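Local atomic coordinates of arginine decarboxylase (Campylobacter jejuni subsp. jejuni, PDB entry 3NZP), a protein that probably catalyses the pyridoxal phosphate-dependent decarboxylation of arginine to agmatine, a step in polyamine (spermidine) biosynthesis. Residues B[73-78]-B[313-318]; B[183-188]-B[205-210]; B[440-445]-B[509-514]. All blocks are in the same frame, centred on the assembly; numbering follows the deposited sequence.

Contacts 1 and 2 both lie in the pyridoxal-binding TIM barrel. Contact 3 lies in the separate beta domain, whose mixed sheet takes strands from both before and after the barrel. Contact 1 joins the approach to the first barrel strand with the start of the last. Contact 2 falls inside the chain loop that contact 1 closes. Their centres are 23 Å apart, and their nearest atoms about 11 Å. Contact 2 is the one near the cofactor: the side chain of Arg-183 lies about 6 Å from the bound pyridoxal phosphate. In contact 1, the side chain of Ile-317 is about 13 Å from the bound pyridoxal phosphate (PLP). Contact 3 is centred 46 Å from each of the others and lies away from the known sites.

Contact 1: residues B[73-78]-B[313-318]; sequences FGYKGG and LEPDIF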
ATOM      1  N   PHE B  73      12.827  -3.874  40.524  1.00 35.23           N
ATOM      2  CA  PHE B  73      11.745  -4.236  41.422  1.00 34.15           C
ATOM      3  C   PHE B  73      11.836  -5.684  41.870  1.00 31.19           C
ATOM      4  O   PHE B  73      10.854  -6.245  42.345  1.00 32.21           O
ATOM      5  CB  PHE B  73      10.401  -3.993  40.753  1.00 39.95           C
ATOM      6  CG  PHE B  73      10.304  -2.664  40.090  1.00 44.98           C
ATOM      7  CD1 PHE B  73      10.926  -2.439  38.870  1.00 47.79           C
ATOM      8  CD2 PHE B  73       9.615  -1.626  40.693  1.00 46.43           C
ATOM      9  CE1 PHE B  73      10.865  -1.200  38.260  1.00 48.64           C
ATOM     10  CE2 PHE B  73       9.548  -0.382  40.092  1.00 52.55           C
ATOM     11  CZ  PHE B  73      10.174  -0.169  38.872  1.00 53.13           C
ATOM     12  N   GLY B  74      13.010  -6.287  41.722  1.00 25.55           N
ATOM     13  CA  GLY B  74      13.176  -7.669  42.126  1.00 26.78           C
ATOM     14  C   GLY B  74      12.050  -8.562  41.656  1.00 29.81           C
ATOM     15  O   GLY B  74      11.407  -9.228  42.467  1.00 28.72           O
ATOM     16  N   TYR B  75      11.815  -8.578  40.342  1.00 37.10           N
ATOM     17  CA  TYR B  75      10.752  -9.388  39.724  1.00 38.24           C
ATOM     18  C   TYR B  75      11.179 -10.860  39.579  1.00 35.00           C
ATOM     19  O   TYR B  75      12.191 -11.160  38.959  1.00 33.27           O
ATOM     20  CB  TYR B  75      10.392  -8.801  38.351  1.00 28.82           C
ATOM     21  CG  TYR B  75       9.083  -9.321  37.789  1.00 38.00           C
ATOM     22  CD1 TYR B  75       9.054 -10.324  36.812  1.00 35.64           C
ATOM     23  CD2 TYR B  75       7.866  -8.826  38.259  1.00 35.64           C
ATOM     24  CE1 TYR B  75       7.838 -10.817  36.322  1.00 25.84           C
ATOM     25  CE2 TYR B  75       6.655  -9.311  37.777  1.00 31.28           C
ATOM     26  CZ  TYR B  75       6.648 -10.304  36.812  1.00 24.61           C
ATOM     27  OH  TYR B  75       5.442 -10.780  36.352  1.00 39.15           O
ATOM     28  N   LYS B  76      10.398 -11.775  40.139  1.00 34.07           N
ATOM     29  CA  LYS B  76      10.744 -13.190  40.081  1.00 36.87           C
ATOM     30  C   LYS B  76      10.434 -13.845  38.739  1.00 35.84           C
ATOM     31  O   LYS B  76      11.106 -14.793  38.336  1.00 35.50           O
ATOM     32  CB  LYS B  76      10.037 -13.947  41.215  1.00 38.89           C
ATOM     33  CG  LYS B  76      10.536 -13.568  42.615  1.00 41.99           C
ATOM     34  CD  LYS B  76       9.539 -13.938  43.739  1.00 69.32           C
ATOM     35  CE  LYS B  76       8.206 -13.131  43.637  1.00 82.77           C
ATOM     36  NZ  LYS B  76       7.203 -13.297  44.761  1.00 72.58           N
ATOM     37  N   GLY B  77       9.420 -13.336  38.048  1.00 42.06           N
ATOM     38  CA  GLY B  77       9.037 -13.892  36.761  1.00 39.13           C
ATOM     39  C   GLY B  77      10.110 -13.663  35.721  1.00 39.84           C
ATOM     40  O   GLY B  77      10.945 -12.764  35.864  1.00 35.56           O
ATOM     41  N   GLY B  78      10.084 -14.479  34.674  1.00 38.64           N
ATOM     42  CA  GLY B  78      11.066 -14.345  33.621  1.00 33.27           C
ATOM     43  C   GLY B  78      10.571 -13.475  32.483  1.00 39.44           C
ATOM     44  O   GLY B  78       9.399 -13.076  32.453  1.00 39.68           O
ATOM     45  N   LEU B 313       1.359 -15.960  41.715  1.00 48.74           N
ATOM     46  CA  LEU B 313       2.678 -16.054  41.093  1.00 44.46           C
ATOM     47  C   LEU B 313       2.971 -14.979  40.050  1.00 42.81           C
ATOM     48  O   LEU B 313       2.201 -14.791  39.107  1.00 41.16           O
ATOM     49  CB  LEU B 313       2.822 -17.429  40.443  1.00 35.46           C
ATOM     50  CG  LEU B 313       4.056 -17.588  39.575  1.00 31.11           C
ATOM     51  CD1 LEU B 313       5.290 -17.537  40.455  1.00 36.77           C
ATOM     52  CD2 LEU B 313       3.974 -18.891  38.811  1.00 25.71           C
ATOM     53  N   GLU B 314       4.087 -14.275  40.218  1.00 42.88           N
ATOM     54  CA  GLU B 314       4.474 -13.249  39.250  1.00 44.94           C
ATOM     55  C   GLU B 314       4.641 -13.958  37.907  1.00 46.99           C
ATOM     56  O   GLU B 314       5.477 -14.856  37.776  1.00 50.66           O
ATOM     57  CB  GLU B 314       5.787 -12.592  39.666  1.00 45.48           C
ATOM     58  CG  GLU B 314       5.674 -11.675  40.871  1.00 47.19           C
ATOM     59  CD  GLU B 314       6.997 -11.024  41.228  1.00 53.48           C
ATOM     60  OE1 GLU B 314       7.001 -10.088  42.056  1.00 60.94           O
ATOM     61  OE2 GLU B 314       8.037 -11.449  40.683  1.00 47.05           O
ATOM     62  N   PRO B 315       3.845 -13.570  36.889  1.00 47.27           N
ATOM     63  CA  PRO B 315       3.878 -14.165  35.542  1.00 40.17           C
ATOM     64  C   PRO B 315       5.155 -13.932  34.734  1.00 37.33           C
ATOM     65  O   PRO B 315       5.972 -13.077  35.062  1.00 35.05           O
ATOM     66  CB  PRO B 315       2.662 -13.536  34.875  1.00 39.66           C
ATOM     67  CG  PRO B 315       2.653 -12.162  35.471  1.00 33.12           C
ATOM     68  CD  PRO B 315       2.874 -12.458  36.936  1.00 36.44           C
ATOM     69  N   ASP B 316       5.327 -14.716  33.679  1.00 38.52           N
ATOM     70  CA  ASP B 316       6.483 -14.559  32.811  1.00 36.47           C
ATOM     71  C   ASP B 316       6.109 -13.526  31.778  1.00 36.63           C
ATOM     72  O   ASP B 316       5.029 -13.577  31.197  1.00 35.02           O
ATOM     73  CB  ASP B 316       6.831 -15.880  32.136  1.00 36.90           C
ATOM     74  CG  ASP B 316       7.614 -16.812  33.055  1.00 46.14           C
ATOM     75  OD1 ASP B 316       7.536 -18.048  32.868  1.00 41.54           O
ATOM     76  OD2 ASP B 316       8.320 -16.302  33.959  1.00 47.41           O
ATOM     77  N   ILE B 317       7.000 -12.579  31.551  1.00 35.64           N
ATOM     78  CA  ILE B 317       6.717 -11.529  30.596  1.00 31.85           C
ATOM     79  C   ILE B 317       7.088 -11.924  29.175  1.00 35.09           C
ATOM     80  O   ILE B 317       8.198 -12.376  28.930  1.00 43.27           O
ATOM     81  CB  ILE B 317       7.468 -10.258  30.975  1.00 30.56           C
ATOM     82  CG1 ILE B 317       7.036  -9.803  32.369  1.00 27.78           C
ATOM     83  CG2 ILE B 317       7.230  -9.194  29.923  1.00 33.39           C
ATOM     84  CD1 ILE B 317       7.820  -8.647  32.911  1.00 22.81           C
ATOM     85  N   PHE B 318       6.149 -11.756  28.248  1.00 36.68           N
ATOM     86  CA  PHE B 318       6.377 -12.052  26.831  1.00 33.34           C
ATOM     87  C   PHE B 318       5.961 -10.857  25.980  1.00 37.44           C
ATOM     88  O   PHE B 318       4.796 -10.445  26.027  1.00 28.75           O
ATOM     89  CB  PHE B 318       5.541 -13.247  26.383  1.00 36.33           C
ATOM     90  CG  PHE B 318       6.250 -14.557  26.460  1.00 42.19           C
ATOM     91  CD1 PHE B 318       6.521 -15.143  27.688  1.00 50.01           C
ATOM     92  CD2 PHE B 318       6.657 -15.211  25.304  1.00 37.55           C
ATOM     93  CE1 PHE B 318       7.180 -16.366  27.760  1.00 45.42           C
ATOM     94  CE2 PHE B 318       7.317 -16.432  25.372  1.00 33.24           C
ATOM     95  CZ  PHE B 318       7.580 -17.006  26.601  1.00 32.17           C
TER
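Where the last strand of the TIM barrel meets the first, the ring of Tyr-75 stacks on the carboxylate of Glu-314. The two planes are only 8° apart, and the side chains run past each other in opposite directions. Glu-314 OE2 lies over one face of the ring, toward its rim. Glu-314 CB makes an off-centre CH-pi contact, 4.2 Å from the centroid of the Tyr-75 ring. The extended Glu-314 chain carries OE2 on to the backbone of Lys-76, whose N donates to it; the length modelled for this bond is doubtfully short. The ring edge is used as well. Tyr-75 OH donates to Pro-315 O at 2.7 Å, tilted 24° from the carbonyl plane. Tyr-75 CE1 also meets Ile-317 CD1 at 4.0 Å.

Further along, Gly-78 is gripped twice. Gly-78 N donates to Asp-316 OD2 at 2.6 Å, on the anti side of the carboxylate. Gly-78 O accepts from Ile-317 N at 2.6 Å. Helix 292-309 covers the tyrosine through Val-300 and Leu-303. Gly-74, with its positive phi, ends helix 52-72 in a Schellman motif and turns the chain toward strand 79-84. Ile-317 also bonds to the backbone of Asn-80. Pairing of strands 316-319 and 79-84 in this way is the closure of an eight-stranded parallel beta/alpha barrel.

Contact 2: residues B[183-188]-B[205-210]; sequences RVRLHS and GLTSTE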
ATOM      1  N   ARG B 183      -6.139 -15.685  23.698  1.00 27.50           N
ATOM      2  CA  ARG B 183      -6.094 -14.255  23.427  1.00 29.37           C
ATOM      3  C   ARG B 183      -7.263 -13.598  24.147  1.00 31.22           C
ATOM      4  O   ARG B 183      -8.424 -13.857  23.832  1.00 29.54           O
ATOM      5  CB  ARG B 183      -6.207 -13.980  21.925  1.00 26.38           C
ATOM      6  CG  ARG B 183      -6.055 -12.523  21.571  1.00 33.38           C
ATOM      7  CD  ARG B 183      -6.275 -12.279  20.105  1.00 48.04           C
ATOM      8  NE  ARG B 183      -6.055 -10.877  19.764  1.00 61.52           N
ATOM      9  CZ  ARG B 183      -6.340 -10.329  18.584  1.00 71.11           C
ATOM     10  NH1 ARG B 183      -6.097  -9.037  18.390  1.00 79.59           N
ATOM     11  NH2 ARG B 183      -6.868 -11.057  17.602  1.00 61.75           N
ATOM     12  N   VAL B 184      -6.964 -12.738  25.108  1.00 27.96           N
ATOM     13  CA  VAL B 184      -8.031 -12.094  25.847  1.00 30.18           C
ATOM     14  C   VAL B 184      -8.562 -10.832  25.177  1.00 27.10           C
ATOM     15  O   VAL B 184      -7.808 -10.059  24.597  1.00 34.55           O
ATOM     16  CB  VAL B 184      -7.572 -11.759  27.270  1.00 33.00           C
ATOM     17  CG1 VAL B 184      -7.138 -13.046  27.979  1.00 33.23           C
ATOM     18  CG2 VAL B 184      -6.439 -10.760  27.228  1.00 21.54           C
ATOM     19  N   ARG B 185      -9.873 -10.644  25.253  1.00 27.34           N
ATOM     20  CA  ARG B 185     -10.530  -9.478  24.692  1.00 24.28           C
ATOM     21  C   ARG B 185     -10.429  -8.408  25.775  1.00 30.67           C
ATOM     22  O   ARG B 185     -10.972  -8.589  26.859  1.00 37.32           O
ATOM     23  CB  ARG B 185     -11.995  -9.812  24.416  1.00 33.19           C
ATOM     24  CG  ARG B 185     -12.832  -8.682  23.865  1.00 45.86           C
ATOM     25  CD  ARG B 185     -12.633  -8.544  22.369  1.00 67.39           C
ATOM     26  NE  ARG B 185     -13.164  -9.686  21.614  1.00 77.52           N
ATOM     27  CZ  ARG B 185     -14.458  -9.925  21.416  1.00 80.94           C
ATOM     28  NH1 ARG B 185     -14.836 -10.990  20.714  1.00 77.96           N
ATOM     29  NH2 ARG B 185     -15.372  -9.100  21.920  1.00 77.77           N
ATOM     30  N   LEU B 186      -9.720  -7.310  25.514  1.00 36.41           N
ATOM     31  CA  LEU B 186      -9.587  -6.240  26.513  1.00 36.60           C
ATOM     32  C   LEU B 186     -10.705  -5.209  26.415  1.00 41.05           C
ATOM     33  O   LEU B 186     -11.076  -4.788  25.325  1.00 40.29           O
ATOM     34  CB  LEU B 186      -8.241  -5.517  26.367  1.00 31.42           C
ATOM     35  CG  LEU B 186      -6.964  -6.304  26.661  1.00 31.21           C
ATOM     36  CD1 LEU B 186      -5.776  -5.381  26.551  1.00 28.31           C
ATOM     37  CD2 LEU B 186      -7.017  -6.916  28.048  1.00 33.29           C
ATOM     38  N   HIS B 187     -11.245  -4.799  27.556  1.00 52.59           N
ATOM     39  CA  HIS B 187     -12.303  -3.799  27.552  1.00 59.84           C
ATOM     40  C   HIS B 187     -11.721  -2.401  27.675  1.00 62.85           C
ATOM     41  O   HIS B 187     -12.466  -1.431  27.806  1.00 67.52           O
ATOM     42  CB  HIS B 187     -13.300  -4.048  28.688  1.00 64.00           C
ATOM     43  CG  HIS B 187     -14.550  -4.755  28.251  1.00 82.15           C
ATOM     44  ND1 HIS B 187     -15.659  -4.875  29.062  1.00 85.15           N
ATOM     45  CD2 HIS B 187     -14.870  -5.369  27.086  1.00 84.80           C
ATOM     46  CE1 HIS B 187     -16.608  -5.531  28.416  1.00 83.34           C
ATOM     47  NE2 HIS B 187     -16.154  -5.842  27.214  1.00 89.03           N
ATOM     48  N   SER B 188     -10.392  -2.301  27.622  1.00 67.66           N
ATOM     49  CA  SER B 188      -9.701  -1.013  27.731  1.00 73.17           C
ATOM     50  C   SER B 188      -9.548  -0.327  26.373  1.00 74.84           C
ATOM     51  O   SER B 188      -9.243  -0.969  25.367  1.00 72.43           O
ATOM     52  CB  SER B 188      -8.315  -1.193  28.373  1.00 80.33           C
ATOM     53  OG  SER B 188      -8.387  -1.625  29.728  1.00 77.90           O
ATOM     54  N   GLY B 205     -10.631 -11.778  20.247  1.00 63.27           N
ATOM     55  CA  GLY B 205     -10.216 -12.352  21.513  1.00 55.89           C
ATOM     56  C   GLY B 205     -11.408 -12.984  22.206  1.00 52.00           C
ATOM     57  O   GLY B 205     -12.536 -12.887  21.724  1.00 49.54           O
ATOM     58  N   LEU B 206     -11.166 -13.634  23.337  1.00 45.21           N
ATOM     59  CA  LEU B 206     -12.239 -14.286  24.061  1.00 38.92           C
ATOM     60  C   LEU B 206     -12.814 -13.381  25.140  1.00 35.22           C
ATOM     61  O   LEU B 206     -12.071 -12.725  25.858  1.00 33.09           O
ATOM     62  CB  LEU B 206     -11.727 -15.577  24.691  1.00 36.52           C
ATOM     63  CG  LEU B 206     -11.123 -16.614  23.758  1.00 29.07           C
ATOM     64  CD1 LEU B 206     -10.633 -17.782  24.591  1.00 38.38           C
ATOM     65  CD2 LEU B 206     -12.145 -17.085  22.747  1.00 39.24           C
ATOM     66  N   THR B 207     -14.136 -13.350  25.250  1.00 30.53           N
ATOM     67  CA  THR B 207     -14.783 -12.530  26.264  1.00 38.62           C
ATOM     68  C   THR B 207     -14.579 -13.190  27.623  1.00 42.21           C
ATOM     69  O   THR B 207     -14.112 -14.322  27.701  1.00 46.10           O
ATOM     70  CB  THR B 207     -16.279 -12.406  26.004  1.00 42.35           C
ATOM     71  OG1 THR B 207     -16.932 -13.637  26.350  1.00 45.36           O
ATOM     72  CG2 THR B 207     -16.521 -12.111  24.541  1.00 39.92           C
ATOM     73  N   SER B 208     -14.938 -12.488  28.693  1.00 45.02           N
ATOM     74  CA  SER B 208     -14.761 -13.037  30.032  1.00 44.97           C
ATOM     75  C   SER B 208     -15.549 -14.330  30.187  1.00 37.45           C
ATOM     76  O   SER B 208     -15.053 -15.312  30.732  1.00 35.23           O
ATOM     77  CB  SER B 208     -15.189 -12.018  31.099  1.00 43.45           C
ATOM     78  OG  SER B 208     -16.530 -11.591  30.916  1.00 57.68           O
ATOM     79  N   THR B 209     -16.776 -14.335  29.694  1.00 35.38           N
ATOM     80  CA  THR B 209     -17.593 -15.521  29.800  1.00 35.38           C
ATOM     81  C   THR B 209     -17.010 -16.629  28.910  1.00 38.67           C
ATOM     82  O   THR B 209     -16.983 -17.799  29.304  1.00 36.66           O
ATOM     83  CB  THR B 209     -19.080 -15.187  29.458  1.00 32.59           C
ATOM     84  OG1 THR B 209     -19.555 -16.070  28.435  1.00 36.09           O
ATOM     85  CG2 THR B 209     -19.215 -13.715  29.014  1.00 32.60           C
ATOM     86  N   GLU B 210     -16.512 -16.266  27.729  1.00 42.71           N
ATOM     87  CA  GLU B 210     -15.911 -17.259  26.826  1.00 43.02           C
ATOM     88  C   GLU B 210     -14.636 -17.846  27.423  1.00 42.43           C
ATOM     89  O   GLU B 210     -14.361 -19.035  27.265  1.00 40.82           O
ATOM     90  CB  GLU B 210     -15.590 -16.641  25.470  1.00 31.17           C
ATOM     91  CG  GLU B 210     -16.799 -16.450  24.602  1.00 43.28           C
ATOM     92  CD  GLU B 210     -16.494 -15.654  23.354  1.00 46.46           C
ATOM     93  OE1 GLU B 210     -17.421 -15.463  22.538  1.00 47.25           O
ATOM     94  OE2 GLU B 210     -15.328 -15.216  23.191  1.00 47.33           O
TER
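Arg-185 starts with CG opposite its backbone N (chi1 178°), then bends at both chi2 and chi3. The folded side chain brings its guanidinium back to the carbonyl of Gly-205. Arg-185 NH1 reaches Gly-205 O at 3.1 Å, and NE shares the same acceptor. Both bonds are weak. Thr-207 runs alongside, pointing the same way, and its CG2 lies over one guanidinium face, 4.2 Å from Arg-185 NH2.

The backbones are joined by a single beta bridge that pairs Val-184 with Leu-206. Leu-206 N donates to Arg-183 O at 2.8 Å. Arg-185 N returns a bond to Leu-206 O at 3.1 Å. Gly-205 has no side chain, which lets the two backbones come together: Arg-185 CA and Gly-205 CA are 4.3 Å apart.

Thr-207 is the N-cap of helix 208-220. Glu-210 N donates to Thr-207 OG1 at 3.0 Å. In return, Thr-207 N donates to Glu-210 OE2 at 3.0 Å, from above the carboxylate plane. This pair is a capping box.

Arg-183 has an extended side chain that passes Gly-205 with CG and CD and ends in a salt bridge to Glu-158. Its side chain is about 4 Å from that of the cofactor-binding His-233, nearest atoms. At the helix start, Ser-208 OG is hydrogen-bonded to Glu-406 of the second subunit. The contact thus tethers the chain leaving strand 179-183 to the start of the next helix, a beta-alpha unit at the C-terminal end of a TIM-barrel strand, where the cofactor of this fold is bound.

Contact 3: residues B[440-445]-B[509-514]; sequences YLVNFS and YFLGFF
The ring of Phe-444 overlaps that of Phe-513 in an offset stack. The centroids of the two rings are 4.8 Å apart and their planes are inclined by 28°. The side chains arrive from opposite directions, with Phe-444 CZ 3.7 Å from Phe-513 CZ. A chi1 of 80° sets Phe-444 CG between its own backbone N and carbonyl carbon, which turns the ring onto Phe-513. Val-442 touches two neighbours. Its CG1 comes to the edge of the Phe-513 ring, near the ring plane. Its CG2 meets Leu-511 CD1 at 4.0 Å, with the two side chains at about a right angle.

Strands 438-442 and 510-513 belong to the mixed sheet of the beta domain. Each pairs antiparallel with strand 330-341, and no hydrogen bond joins the two segments directly. Tyr-440, Val-442 and Phe-444 point toward Tyr-509, Leu-511 and Phe-513 in a buried, largely apolar contact. Past the strand, an inverse gamma turn centred on Asn-443 leads to Phe-444.

At the other end, Tyr-440 CE2 meets Tyr-509 CE2 at 3.9 Å, and the side chains cross at a slant. Both hydroxyls are hydrogen-bonded to His-500: Tyr-440 OH to its backbone O, Tyr-509 OH to its ND1.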
ATOM      1  N   TYR B 440      14.130  18.007  -5.202  1.00 63.09           N
ATOM      2  CA  TYR B 440      15.133  16.991  -5.525  1.00 57.67           C
ATOM      3  C   TYR B 440      14.494  15.689  -5.980  1.00 55.60           C
ATOM      4  O   TYR B 440      13.751  15.057  -5.237  1.00 52.53           O
ATOM      5  CB  TYR B 440      16.034  16.708  -4.324  1.00 54.26           C
ATOM      6  CG  TYR B 440      16.842  17.896  -3.841  1.00 55.46           C
ATOM      7  CD1 TYR B 440      16.214  19.032  -3.326  1.00 51.20           C
ATOM      8  CD2 TYR B 440      18.238  17.877  -3.885  1.00 50.81           C
ATOM      9  CE1 TYR B 440      16.952  20.119  -2.864  1.00 44.69           C
ATOM     10  CE2 TYR B 440      18.987  18.956  -3.425  1.00 51.00           C
ATOM     11  CZ  TYR B 440      18.336  20.071  -2.916  1.00 54.79           C
ATOM     12  OH  TYR B 440      19.070  21.138  -2.447  1.00 57.37           O
ATOM     13  N   LEU B 441      14.802  15.296  -7.211  1.00 57.30           N
ATOM     14  CA  LEU B 441      14.283  14.075  -7.800  1.00 54.68           C
ATOM     15  C   LEU B 441      15.196  12.918  -7.401  1.00 54.97           C
ATOM     16  O   LEU B 441      16.337  12.844  -7.854  1.00 46.76           O
ATOM     17  CB  LEU B 441      14.258  14.226  -9.314  1.00 63.58           C
ATOM     18  CG  LEU B 441      13.713  13.034 -10.094  1.00 74.13           C
ATOM     19  CD1 LEU B 441      12.215  12.948  -9.879  1.00 71.50           C
ATOM     20  CD2 LEU B 441      14.040  13.188 -11.571  1.00 65.20           C
ATOM     21  N   VAL B 442      14.692  12.021  -6.553  1.00 60.08           N
ATOM     22  CA  VAL B 442      15.482  10.881  -6.086  1.00 63.85           C
ATOM     23  C   VAL B 442      15.150   9.609  -6.839  1.00 61.65           C
ATOM     24  O   VAL B 442      13.986   9.286  -7.065  1.00 56.03           O
ATOM     25  CB  VAL B 442      15.260  10.593  -4.587  1.00 66.90           C
ATOM     26  CG1 VAL B 442      16.538  10.045  -3.969  1.00 67.15           C
ATOM     27  CG2 VAL B 442      14.802  11.846  -3.867  1.00 82.29           C
ATOM     28  N   ASN B 443      16.195   8.879  -7.198  1.00 67.02           N
ATOM     29  CA  ASN B 443      16.053   7.638  -7.942  1.00 69.79           C
ATOM     30  C   ASN B 443      15.516   6.500  -7.085  1.00 68.27           C
ATOM     31  O   ASN B 443      16.267   5.613  -6.678  1.00 67.75           O
ATOM     32  CB  ASN B 443      17.410   7.227  -8.522  1.00 67.40           C
ATOM     33  CG  ASN B 443      17.294   6.136  -9.568  1.00 63.92           C
ATOM     34  OD1 ASN B 443      18.305   5.611 -10.036  1.00 66.05           O
ATOM     35  ND2 ASN B 443      16.059   5.794  -9.946  1.00 51.05           N
ATOM     36  N   PHE B 444      14.226   6.527  -6.793  1.00 61.93           N
ATOM     37  CA  PHE B 444      13.636   5.459  -6.006  1.00 62.83           C
ATOM     38  C   PHE B 444      12.134   5.602  -6.105  1.00 67.36           C
ATOM     39  O   PHE B 444      11.640   6.481  -6.807  1.00 64.99           O
ATOM     40  CB  PHE B 444      14.071   5.536  -4.542  1.00 53.13           C
ATOM     41  CG  PHE B 444      13.320   6.550  -3.749  1.00 66.75           C
ATOM     42  CD1 PHE B 444      13.365   7.897  -4.102  1.00 78.08           C
ATOM     43  CD2 PHE B 444      12.552   6.165  -2.656  1.00 69.50           C
ATOM     44  CE1 PHE B 444      12.650   8.855  -3.380  1.00 77.45           C
ATOM     45  CE2 PHE B 444      11.830   7.111  -1.922  1.00 74.95           C
ATOM     46  CZ  PHE B 444      11.881   8.462  -2.286  1.00 78.89           C
ATOM     47  N   SER B 445      11.406   4.745  -5.402  1.00 74.44           N
ATOM     48  CA  SER B 445       9.954   4.798  -5.442  1.00 78.24           C
ATOM     49  C   SER B 445       9.384   4.991  -4.033  1.00 86.18           C
ATOM     50  O   SER B 445       9.703   4.224  -3.116  1.00 88.34           O
ATOM     51  CB  SER B 445       9.414   3.505  -6.079  1.00 76.54           C
ATOM     52  OG  SER B 445       8.013   3.567  -6.314  1.00 64.67           O
ATOM     53  N   TYR B 509      25.122  13.188  -5.190  1.00 55.78           N
ATOM     54  CA  TYR B 509      24.416  13.563  -3.970  1.00 52.74           C
ATOM     55  C   TYR B 509      23.405  12.487  -3.618  1.00 52.25           C
ATOM     56  O   TYR B 509      22.395  12.334  -4.305  1.00 54.39           O
ATOM     57  CB  TYR B 509      23.707  14.898  -4.175  1.00 47.87           C
ATOM     58  CG  TYR B 509      23.290  15.578  -2.896  1.00 48.00           C
ATOM     59  CD1 TYR B 509      24.197  15.745  -1.850  1.00 44.88           C
ATOM     60  CD2 TYR B 509      22.001  16.090  -2.740  1.00 48.57           C
ATOM     61  CE1 TYR B 509      23.837  16.406  -0.678  1.00 44.68           C
ATOM     62  CE2 TYR B 509      21.630  16.756  -1.568  1.00 52.24           C
ATOM     63  CZ  TYR B 509      22.559  16.908  -0.544  1.00 48.71           C
ATOM     64  OH  TYR B 509      22.218  17.566   0.613  1.00 56.83           O
ATOM     65  N   PHE B 510      23.681  11.746  -2.548  1.00 52.64           N
ATOM     66  CA  PHE B 510      22.793  10.672  -2.113  1.00 53.73           C
ATOM     67  C   PHE B 510      21.952  11.027  -0.883  1.00 52.13           C
ATOM     68  O   PHE B 510      22.415  11.694   0.043  1.00 55.30           O
ATOM     69  CB  PHE B 510      23.596   9.406  -1.788  1.00 50.94           C
ATOM     70  CG  PHE B 510      24.409   8.885  -2.929  1.00 45.80           C
ATOM     71  CD1 PHE B 510      25.694   9.346  -3.149  1.00 45.94           C
ATOM     72  CD2 PHE B 510      23.891   7.917  -3.782  1.00 47.10           C
ATOM     73  CE1 PHE B 510      26.463   8.846  -4.205  1.00 52.04           C
ATOM     74  CE2 PHE B 510      24.651   7.412  -4.842  1.00 44.43           C
ATOM     75  CZ  PHE B 510      25.939   7.876  -5.052  1.00 41.00           C
ATOM     76  N   LEU B 511      20.709  10.569  -0.881  1.00 46.97           N
ATOM     77  CA  LEU B 511      19.829  10.800   0.243  1.00 43.22           C
ATOM     78  C   LEU B 511      19.618   9.484   0.980  1.00 45.44           C
ATOM     79  O   LEU B 511      19.691   8.402   0.389  1.00 40.73           O
ATOM     80  CB  LEU B 511      18.489  11.365  -0.223  1.00 36.19           C
ATOM     81  CG  LEU B 511      18.564  12.811  -0.695  1.00 42.88           C
ATOM     82  CD1 LEU B 511      17.166  13.321  -0.990  1.00 38.52           C
ATOM     83  CD2 LEU B 511      19.228  13.666   0.382  1.00 43.82           C
ATOM     84  N   GLY B 512      19.368   9.582   2.279  1.00 43.91           N
ATOM     85  CA  GLY B 512      19.153   8.392   3.068  1.00 37.65           C
ATOM     86  C   GLY B 512      17.832   8.419   3.804  1.00 41.57           C
ATOM     87  O   GLY B 512      17.471   9.412   4.441  1.00 46.35           O
ATOM     88  N   PHE B 513      17.091   7.326   3.706  1.00 35.66           N
ATOM     89  CA  PHE B 513      15.819   7.223   4.390  1.00 36.61           C
ATOM     90  C   PHE B 513      16.015   6.157   5.451  1.00 42.77           C
ATOM     91  O   PHE B 513      16.238   4.987   5.127  1.00 46.77           O
ATOM     92  CB  PHE B 513      14.761   6.823   3.397  1.00 33.47           C
ATOM     93  CG  PHE B 513      14.650   7.769   2.247  1.00 42.62           C
ATOM     94  CD1 PHE B 513      13.767   8.848   2.299  1.00 40.23           C
ATOM     95  CD2 PHE B 513      15.438   7.595   1.113  1.00 36.23           C
ATOM     96  CE1 PHE B 513      13.665   9.735   1.237  1.00 33.19           C
ATOM     97  CE2 PHE B 513      15.344   8.475   0.046  1.00 34.67           C
ATOM     98  CZ  PHE B 513      14.455   9.551   0.109  1.00 40.87           C
ATOM     99  N   PHE B 514      15.943   6.567   6.716  1.00 38.68           N
ATOM    100  CA  PHE B 514      16.172   5.649   7.828  1.00 35.90           C
ATOM    101  C   PHE B 514      14.946   5.064   8.532  1.00 31.62           C
ATOM    102  O   PHE B 514      13.830   5.540   8.362  1.00 30.81           O
ATOM    103  CB  PHE B 514      17.089   6.324   8.858  1.00 34.72           C
ATOM    104  CG  PHE B 514      18.422   6.760   8.289  1.00 37.94           C
ATOM    105  CD1 PHE B 514      18.488   7.814   7.373  1.00 30.83           C
ATOM    106  CD2 PHE B 514      19.606   6.084   8.628  1.00 39.00           C
ATOM    107  CE1 PHE B 514      19.708   8.186   6.786  1.00 28.95           C
ATOM    108  CE2 PHE B 514      20.840   6.446   8.044  1.00 36.79           C
ATOM    109  CZ  PHE B 514      20.890   7.502   7.122  1.00 32.01           C
TER